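Local coordinates for BIFUNCTIONAL PROTEIN Proline utilization A (PutA) (Corynebacterium freiburgense, PDB 5UX5), which probably catalyses the two-step oxidation of proline to glutamate, pairing an FAD-dependent proline dehydrogenase with an NAD-dependent aldehyde dehydrogenase in one chain, at residues A[543-548]-A[621-626]; A[485-490]-A[535-540]. All blocks are in the same frame, centred on the assembly; numbering follows the deposited sequence.

Contact 1: residues A[543-548]-A[621-626]; sequences THEAGK and PEVRRC
Glu545 carries this contact by offering its carboxylate to two backbone N-H groups in the first turn of helix 624-636. Arg625 N donates to Glu545 OE1 over 2.7 Å, at 161° and on the syn lone pair. Cys626 N reaches Glu545 OE2 at 2.8 Å, also from the syn side but 16° out of the carboxylate plane. The two bonds join the carboxylate to successive amides of the turn that follows Val623, the N-cap residue, and should limit its rotation. With CG anti to the backbone N (chi1 -168°) and an extended chain beyond it, Glu545 spans the whole gap. The helix start would be expected to favour its negative charge.

Charge and packing over the guanidinium add a looser layer. The Arg625 side chain bends at chi3, and Glu545 CG lies over one face of its guanidinium, 3.7 Å above the plane and toward the rim. The salt bridge, Glu545 OE1 to Arg625 NE at 4.0 Å, is long and purely electrostatic.

Apolar packing completes the contact: Ala546 CB rests against Val623 CG1 at 4.0 Å and Cys626 SG at 4.3 Å.

A carboxylate docked on a helix N-terminus here ties the turn after helix 535-544 to the start of helix 624-636, which follows strand 614-618 in the Rossmann-type aldehyde dehydrogenase domain, where Pro621 touches bound NAD.

Contact 2: residues A[485-490]-A[535-540]; sequences TLEDPQ and RQDLLG
Gly540 O is gripped from within its own helix, by His544 ND1 and more weakly by the hydroxyl of Thr543, while the 485-490 segment passes over the same residue. Glu487 O lies 3.2 Å from Gly540 O, but both are acceptors and no bond joins them. With no side chain on Gly540, the two backbones come close, Glu487 CA and Gly540 CA being 4.8 Å apart. Pro489 then lays the CD corner of its ring against the carbonyl, 3.6 Å from Gly540 C.

Leu486 supplies the apolar part of the contact, against Gln536 and Leu539. Its CB bond points at the helix, and with CG anti to the carbonyl carbon (chi1 -79°) both methyls reach it: CD1 and CD2 each lie 4.0 Å from Leu539 CB, and CD2 also rests on Gln536 O at 3.5 Å. That oxygen is already taken by Gly540 N in the regular helical bond, so the methyl lies against a satisfied carbonyl.

The like charges of Glu487 and Asp537 come near each other at the outer border, Glu487 OE1 to Asp537 OD1 4.4 Å, which would probably be mildly unfavourable.

The extended 485-490 segment, leading from helix 477-484 toward helix 499-511, thus lies across helix 535-544. Leu486 and Leu539 also touch helix 550-574, whereas Asp537 and Leu538 lean on Val629 of helix 624-636.

How the contacts relate
Helix 535-544 links both contacts, whose centres lie 11 Å apart: contact 2 uses its first residues, contact 1 residues just past its C-terminal end. Both are partly buried, but contact 2 has several exposed participants and contact 1 none. Their chemistry differs as well. Contact 1, beside the NAD pocket, relies on a carboxylate bonded to helix amides, whereas contact 2 has a loop packed on the helix mainly by van der Waals contact. Arg625 joins them: its NE gives a weak hydrogen bond to Pro489 O and its NH1 lies 3.1 Å from Gln490 OE1. His544 touches the same loop, its CE1 lying 3.2 Å from Glu487 O.

Contact 1: residues A[543-548]-A[621-626]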
ATOM      1  N   THR A 543      -0.679  15.573  11.221  1.00 40.67           N
ATOM      2  CA  THR A 543      -2.035  15.809  10.716  1.00 30.76           C
ATOM      3  C   THR A 543      -2.463  17.267  10.859  1.00 37.17           C
ATOM      4  O   THR A 543      -3.367  17.700  10.139  1.00 48.33           O
ATOM      5  CB  THR A 543      -3.057  14.878  11.396  1.00 31.09           C
ATOM      6  OG1 THR A 543      -2.940  14.950  12.820  1.00 38.02           O
ATOM      7  CG2 THR A 543      -2.840  13.421  10.980  1.00 30.84           C
ATOM      8  N   HIS A 544      -1.798  18.047  11.717  1.00 35.61           N
ATOM      9  CA  HIS A 544      -2.092  19.471  11.852  1.00 34.60           C
ATOM     10  C   HIS A 544      -1.084  20.322  11.073  1.00 41.57           C
ATOM     11  O   HIS A 544      -1.452  20.972  10.087  1.00 35.13           O
ATOM     12  CB  HIS A 544      -2.131  19.849  13.332  1.00 35.69           C
ATOM     13  CG  HIS A 544      -3.256  19.187  14.061  1.00 47.12           C
ATOM     14  ND1 HIS A 544      -3.101  18.000  14.746  1.00 50.56           N
ATOM     15  CD2 HIS A 544      -4.566  19.513  14.164  1.00 42.84           C
ATOM     16  CE1 HIS A 544      -4.263  17.633  15.251  1.00 46.85           C
ATOM     17  NE2 HIS A 544      -5.167  18.533  14.912  1.00 42.00           N
ATOM     18  N   GLU A 545       0.193  20.319  11.477  1.00 40.73           N
ATOM     19  CA  GLU A 545       1.162  21.205  10.836  1.00 34.57           C
ATOM     20  C   GLU A 545       1.372  20.829   9.379  1.00 34.46           C
ATOM     21  O   GLU A 545       1.383  21.700   8.503  1.00 49.18           O
ATOM     22  CB  GLU A 545       2.486  21.195  11.586  1.00 34.38           C
ATOM     23  CG  GLU A 545       3.408  22.320  11.137  1.00 38.79           C
ATOM     24  CD  GLU A 545       4.802  22.203  11.679  1.00 45.95           C
ATOM     25  OE1 GLU A 545       5.381  23.235  12.085  1.00 47.00           O
ATOM     26  OE2 GLU A 545       5.312  21.069  11.721  1.00 52.26           O
ATOM     27  N   ALA A 546       1.548  19.538   9.094  1.00 35.34           N
ATOM     28  CA  ALA A 546       1.754  19.110   7.714  1.00 36.37           C
ATOM     29  C   ALA A 546       0.453  18.909   6.944  1.00 35.66           C
ATOM     30  O   ALA A 546       0.479  18.920   5.711  1.00 44.47           O
ATOM     31  CB  ALA A 546       2.576  17.817   7.678  1.00 43.01           C
ATOM     32  N   GLY A 547      -0.686  18.768   7.618  1.00 37.39           N
ATOM     33  CA  GLY A 547      -1.944  18.635   6.904  1.00 34.39           C
ATOM     34  C   GLY A 547      -2.190  17.293   6.239  1.00 39.11           C
ATOM     35  O   GLY A 547      -2.970  17.227   5.285  1.00 40.32           O
ATOM     36  N   LYS A 548      -1.524  16.229   6.689  1.00 39.32           N
ATOM     37  CA  LYS A 548      -1.694  14.884   6.151  1.00 35.46           C
ATOM     38  C   LYS A 548      -2.817  14.141   6.876  1.00 35.27           C
ATOM     39  O   LYS A 548      -3.066  14.359   8.060  1.00 36.18           O
ATOM     40  CB  LYS A 548      -0.379  14.100   6.282  1.00 27.53           C
ATOM     41  CG  LYS A 548       0.816  14.899   5.788  1.00 34.22           C
ATOM     42  CD  LYS A 548       2.100  14.075   5.670  1.00 35.13           C
ATOM     43  CE  LYS A 548       1.922  12.933   4.699  1.00 38.91           C
ATOM     44  NZ  LYS A 548       3.168  12.327   4.235  1.00 24.85           N
ATOM     45  N   PRO A 621      10.712  24.952   6.063  1.00 38.28           N
ATOM     46  CA  PRO A 621      10.088  25.893   7.010  1.00 43.46           C
ATOM     47  C   PRO A 621       8.603  25.649   7.270  1.00 44.95           C
ATOM     48  O   PRO A 621       8.118  26.026   8.338  1.00 50.02           O
ATOM     49  CB  PRO A 621      10.344  27.258   6.358  1.00 36.36           C
ATOM     50  CG  PRO A 621      10.562  26.974   4.944  1.00 35.64           C
ATOM     51  CD  PRO A 621      11.222  25.626   4.865  1.00 39.72           C
ATOM     52  N   GLU A 622       7.875  24.994   6.367  1.00 42.51           N
ATOM     53  CA  GLU A 622       6.466  24.702   6.619  1.00 35.00           C
ATOM     54  C   GLU A 622       6.268  23.679   7.733  1.00 41.39           C
ATOM     55  O   GLU A 622       5.156  23.571   8.257  1.00 48.89           O
ATOM     56  CB  GLU A 622       5.781  24.165   5.353  1.00 34.36           C
ATOM     57  CG  GLU A 622       5.626  25.129   4.170  1.00 36.97           C
ATOM     58  CD  GLU A 622       6.913  25.304   3.357  1.00 41.47           C
ATOM     59  OE1 GLU A 622       7.908  24.623   3.655  1.00 39.27           O
ATOM     60  OE2 GLU A 622       6.917  26.095   2.393  1.00 48.07           O
ATOM     61  N   VAL A 623       7.292  22.898   8.091  1.00 36.89           N
ATOM     62  CA  VAL A 623       7.044  21.767   8.985  1.00 32.36           C
ATOM     63  C   VAL A 623       8.043  21.736  10.132  1.00 38.88           C
ATOM     64  O   VAL A 623       8.504  20.669  10.542  1.00 40.65           O
ATOM     65  CB  VAL A 623       7.039  20.432   8.216  1.00 36.39           C
ATOM     66  CG1 VAL A 623       5.751  20.293   7.425  1.00 41.30           C
ATOM     67  CG2 VAL A 623       8.193  20.350   7.290  1.00 30.15           C
ATOM     68  N   ARG A 624       8.312  22.899  10.718  1.00 44.88           N
ATOM     69  CA  ARG A 624       9.337  22.983  11.749  1.00 34.06           C
ATOM     70  C   ARG A 624       8.902  22.284  13.024  1.00 37.20           C
ATOM     71  O   ARG A 624       9.750  21.814  13.785  1.00 40.94           O
ATOM     72  CB  ARG A 624       9.680  24.441  12.032  1.00 35.61           C
ATOM     73  CG  ARG A 624      10.435  25.109  10.927  1.00 35.58           C
ATOM     74  CD  ARG A 624      10.801  26.505  11.312  1.00 37.20           C
ATOM     75  NE  ARG A 624      11.716  27.102  10.337  1.00 54.13           N
ATOM     76  CZ  ARG A 624      11.506  28.253   9.692  1.00 54.51           C
ATOM     77  NH1 ARG A 624      10.402  28.972   9.920  1.00 53.30           N
ATOM     78  NH2 ARG A 624      12.413  28.697   8.829  1.00 52.47           N
ATOM     79  N   ARG A 625       7.604  22.250  13.314  1.00 38.12           N
ATOM     80  CA  ARG A 625       7.202  21.534  14.519  1.00 40.22           C
ATOM     81  C   ARG A 625       7.333  20.025  14.339  1.00 39.51           C
ATOM     82  O   ARG A 625       7.579  19.314  15.318  1.00 40.91           O
ATOM     83  CB  ARG A 625       5.784  21.925  14.975  1.00 40.00           C
ATOM     84  CG  ARG A 625       5.704  23.324  15.571  1.00 40.67           C
ATOM     85  CD  ARG A 625       4.335  23.710  16.111  1.00 61.57           C
ATOM     86  NE  ARG A 625       3.176  23.218  15.364  1.00 74.62           N
ATOM     87  CZ  ARG A 625       2.375  23.983  14.625  1.00 80.01           C
ATOM     88  NH1 ARG A 625       2.606  25.294  14.541  1.00 85.01           N
ATOM     89  NH2 ARG A 625       1.333  23.439  13.992  1.00 72.32           N
ATOM     90  N   CYS A 626       7.170  19.525  13.109  1.00 37.47           N
ATOM     91  CA  CYS A 626       7.386  18.106  12.830  1.00 35.95           C
ATOM     92  C   CYS A 626       8.812  17.676  13.185  1.00 34.94           C
ATOM     93  O   CYS A 626       9.016  16.685  13.901  1.00 29.67           O
ATOM     94  CB  CYS A 626       7.072  17.809  11.364  1.00 37.21           C
ATOM     95  SG  CYS A 626       5.294  17.826  10.964  1.00 39.97           S
TER

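Contact 2: residues A[485-490]-A[535-540]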
ATOM      1  N   THR A 485      -8.446  10.676  19.602  1.00 52.05           N
ATOM      2  CA  THR A 485      -7.868  11.548  20.624  1.00 52.56           C
ATOM      3  C   THR A 485      -6.533  12.179  20.220  1.00 52.65           C
ATOM      4  O   THR A 485      -5.776  12.603  21.097  1.00 57.08           O
ATOM      5  CB  THR A 485      -7.705  10.790  21.956  1.00 51.22           C
ATOM      6  OG1 THR A 485      -6.624   9.839  21.871  1.00 53.26           O
ATOM      7  CG2 THR A 485      -9.001  10.086  22.367  1.00 39.19           C
ATOM      8  N   LEU A 486      -6.235  12.292  18.931  1.00 49.29           N
ATOM      9  CA  LEU A 486      -4.934  12.828  18.535  1.00 40.41           C
ATOM     10  C   LEU A 486      -4.797  14.301  18.912  1.00 41.67           C
ATOM     11  O   LEU A 486      -5.766  15.062  18.906  1.00 50.87           O
ATOM     12  CB  LEU A 486      -4.709  12.641  17.033  1.00 33.92           C
ATOM     13  CG  LEU A 486      -4.264  11.262  16.523  1.00 31.01           C
ATOM     14  CD1 LEU A 486      -4.084  11.297  15.025  1.00 30.09           C
ATOM     15  CD2 LEU A 486      -2.966  10.785  17.217  1.00 30.68           C
ATOM     16  N   GLU A 487      -3.581  14.700  19.261  1.00 40.76           N
ATOM     17  CA  GLU A 487      -3.335  16.052  19.744  1.00 40.95           C
ATOM     18  C   GLU A 487      -2.731  16.937  18.653  1.00 38.37           C
ATOM     19  O   GLU A 487      -2.418  16.482  17.555  1.00 40.28           O
ATOM     20  CB  GLU A 487      -2.434  15.993  20.975  1.00 42.24           C
ATOM     21  CG  GLU A 487      -3.043  15.159  22.099  1.00 43.15           C
ATOM     22  CD  GLU A 487      -2.252  15.267  23.370  1.00 56.34           C
ATOM     23  OE1 GLU A 487      -1.098  14.792  23.388  1.00 65.63           O
ATOM     24  OE2 GLU A 487      -2.771  15.849  24.348  1.00 61.51           O
ATOM     25  N   ASP A 488      -2.569  18.231  18.972  1.00 43.26           N
ATOM     26  CA  ASP A 488      -2.038  19.241  18.048  1.00 46.51           C
ATOM     27  C   ASP A 488      -0.809  19.877  18.696  1.00 46.07           C
ATOM     28  O   ASP A 488      -0.859  21.027  19.160  1.00 45.72           O
ATOM     29  CB  ASP A 488      -3.109  20.279  17.700  1.00 48.03           C
ATOM     30  CG  ASP A 488      -2.611  21.385  16.764  1.00 58.91           C
ATOM     31  OD1 ASP A 488      -1.475  21.281  16.256  1.00 70.68           O
ATOM     32  OD2 ASP A 488      -3.381  22.340  16.495  1.00 57.25           O
ATOM     33  N   PRO A 489       0.323  19.170  18.707  1.00 37.46           N
ATOM     34  CA  PRO A 489       1.461  19.642  19.500  1.00 40.28           C
ATOM     35  C   PRO A 489       2.040  20.918  18.925  1.00 50.38           C
ATOM     36  O   PRO A 489       2.131  21.093  17.709  1.00 48.16           O
ATOM     37  CB  PRO A 489       2.448  18.473  19.457  1.00 36.71           C
ATOM     38  CG  PRO A 489       1.956  17.532  18.417  1.00 35.18           C
ATOM     39  CD  PRO A 489       0.535  17.822  18.143  1.00 35.70           C
ATOM     40  N   GLN A 490       2.426  21.814  19.828  1.00 56.27           N
ATOM     41  CA  GLN A 490       2.940  23.136  19.477  1.00 58.67           C
ATOM     42  C   GLN A 490       4.282  23.371  20.155  1.00 57.26           C
ATOM     43  O   GLN A 490       4.414  24.260  21.002  1.00 61.06           O
ATOM     44  CB  GLN A 490       1.939  24.219  19.876  1.00 62.64           C
ATOM     45  CG  GLN A 490       0.591  24.104  19.194  1.00 64.66           C
ATOM     46  CD  GLN A 490       0.624  24.625  17.771  1.00 71.47           C
ATOM     47  OE1 GLN A 490       1.513  25.392  17.400  1.00 80.94           O
ATOM     48  NE2 GLN A 490      -0.337  24.202  16.960  1.00 69.64           N
ATOM     49  N   ARG A 535       4.697   7.460  18.179  1.00 37.05           N
ATOM     50  CA  ARG A 535       3.957   7.398  16.921  1.00 31.99           C
ATOM     51  C   ARG A 535       2.724   8.285  16.976  1.00 36.04           C
ATOM     52  O   ARG A 535       2.403   8.979  16.005  1.00 37.24           O
ATOM     53  CB  ARG A 535       3.541   5.957  16.583  1.00 26.02           C
ATOM     54  CG  ARG A 535       2.640   5.921  15.345  1.00 25.41           C
ATOM     55  CD  ARG A 535       2.199   4.533  14.896  1.00 27.64           C
ATOM     56  NE  ARG A 535       3.319   3.642  14.606  1.00 29.32           N
ATOM     57  CZ  ARG A 535       3.768   3.374  13.385  1.00 36.93           C
ATOM     58  NH1 ARG A 535       3.203   3.943  12.327  1.00 35.78           N
ATOM     59  NH2 ARG A 535       4.794   2.543  13.225  1.00 38.17           N
ATOM     60  N   GLN A 536       2.045   8.323  18.127  1.00 33.20           N
ATOM     61  CA  GLN A 536       0.838   9.128  18.184  1.00 33.71           C
ATOM     62  C   GLN A 536       1.135  10.607  18.308  1.00 35.18           C
ATOM     63  O   GLN A 536       0.394  11.426  17.753  1.00 44.93           O
ATOM     64  CB  GLN A 536      -0.064   8.644  19.314  1.00 43.01           C
ATOM     65  CG  GLN A 536      -1.022   7.605  18.802  1.00 49.90           C
ATOM     66  CD  GLN A 536      -1.148   6.422  19.710  1.00 52.85           C
ATOM     67  OE1 GLN A 536      -1.717   6.501  20.815  1.00 54.56           O
ATOM     68  NE2 GLN A 536      -0.601   5.294  19.253  1.00 42.79           N
ATOM     69  N   ASP A 537       2.206  10.975  19.006  1.00 36.89           N
ATOM     70  CA  ASP A 537       2.645  12.363  18.961  1.00 40.55           C
ATOM     71  C   ASP A 537       3.034  12.763  17.534  1.00 41.66           C
ATOM     72  O   ASP A 537       2.730  13.879  17.089  1.00 41.27           O
ATOM     73  CB  ASP A 537       3.807  12.581  19.931  1.00 48.34           C
ATOM     74  CG  ASP A 537       3.408  12.386  21.369  1.00 59.64           C
ATOM     75  OD1 ASP A 537       2.744  13.290  21.912  1.00 67.07           O
ATOM     76  OD2 ASP A 537       3.765  11.341  21.964  1.00 65.42           O
ATOM     77  N   LEU A 538       3.730  11.879  16.801  1.00 36.18           N
ATOM     78  CA  LEU A 538       4.093  12.239  15.438  1.00 31.74           C
ATOM     79  C   LEU A 538       2.842  12.409  14.595  1.00 28.45           C
ATOM     80  O   LEU A 538       2.738  13.365  13.829  1.00 36.07           O
ATOM     81  CB  LEU A 538       5.048  11.210  14.810  1.00 28.47           C
ATOM     82  CG  LEU A 538       6.455  11.097  15.431  1.00 30.25           C
ATOM     83  CD1 LEU A 538       7.242   9.953  14.820  1.00 26.17           C
ATOM     84  CD2 LEU A 538       7.223  12.373  15.334  1.00 27.87           C
ATOM     85  N   LEU A 539       1.872  11.504  14.740  1.00 34.12           N
ATOM     86  CA  LEU A 539       0.621  11.631  13.992  1.00 38.08           C
ATOM     87  C   LEU A 539      -0.077  12.953  14.311  1.00 39.97           C
ATOM     88  O   LEU A 539      -0.576  13.643  13.411  1.00 36.42           O
ATOM     89  CB  LEU A 539      -0.284  10.431  14.283  1.00 30.72           C
ATOM     90  CG  LEU A 539       0.261   9.109  13.723  1.00 26.64           C
ATOM     91  CD1 LEU A 539      -0.647   7.930  14.016  1.00 26.40           C
ATOM     92  CD2 LEU A 539       0.521   9.229  12.226  1.00 25.93           C
ATOM     93  N   GLY A 540      -0.110  13.322  15.590  1.00 39.89           N
ATOM     94  CA  GLY A 540      -0.695  14.591  15.974  1.00 38.13           C
ATOM     95  C   GLY A 540      -0.103  15.770  15.232  1.00 44.57           C
ATOM     96  O   GLY A 540      -0.832  16.620  14.722  1.00 50.49           O
TER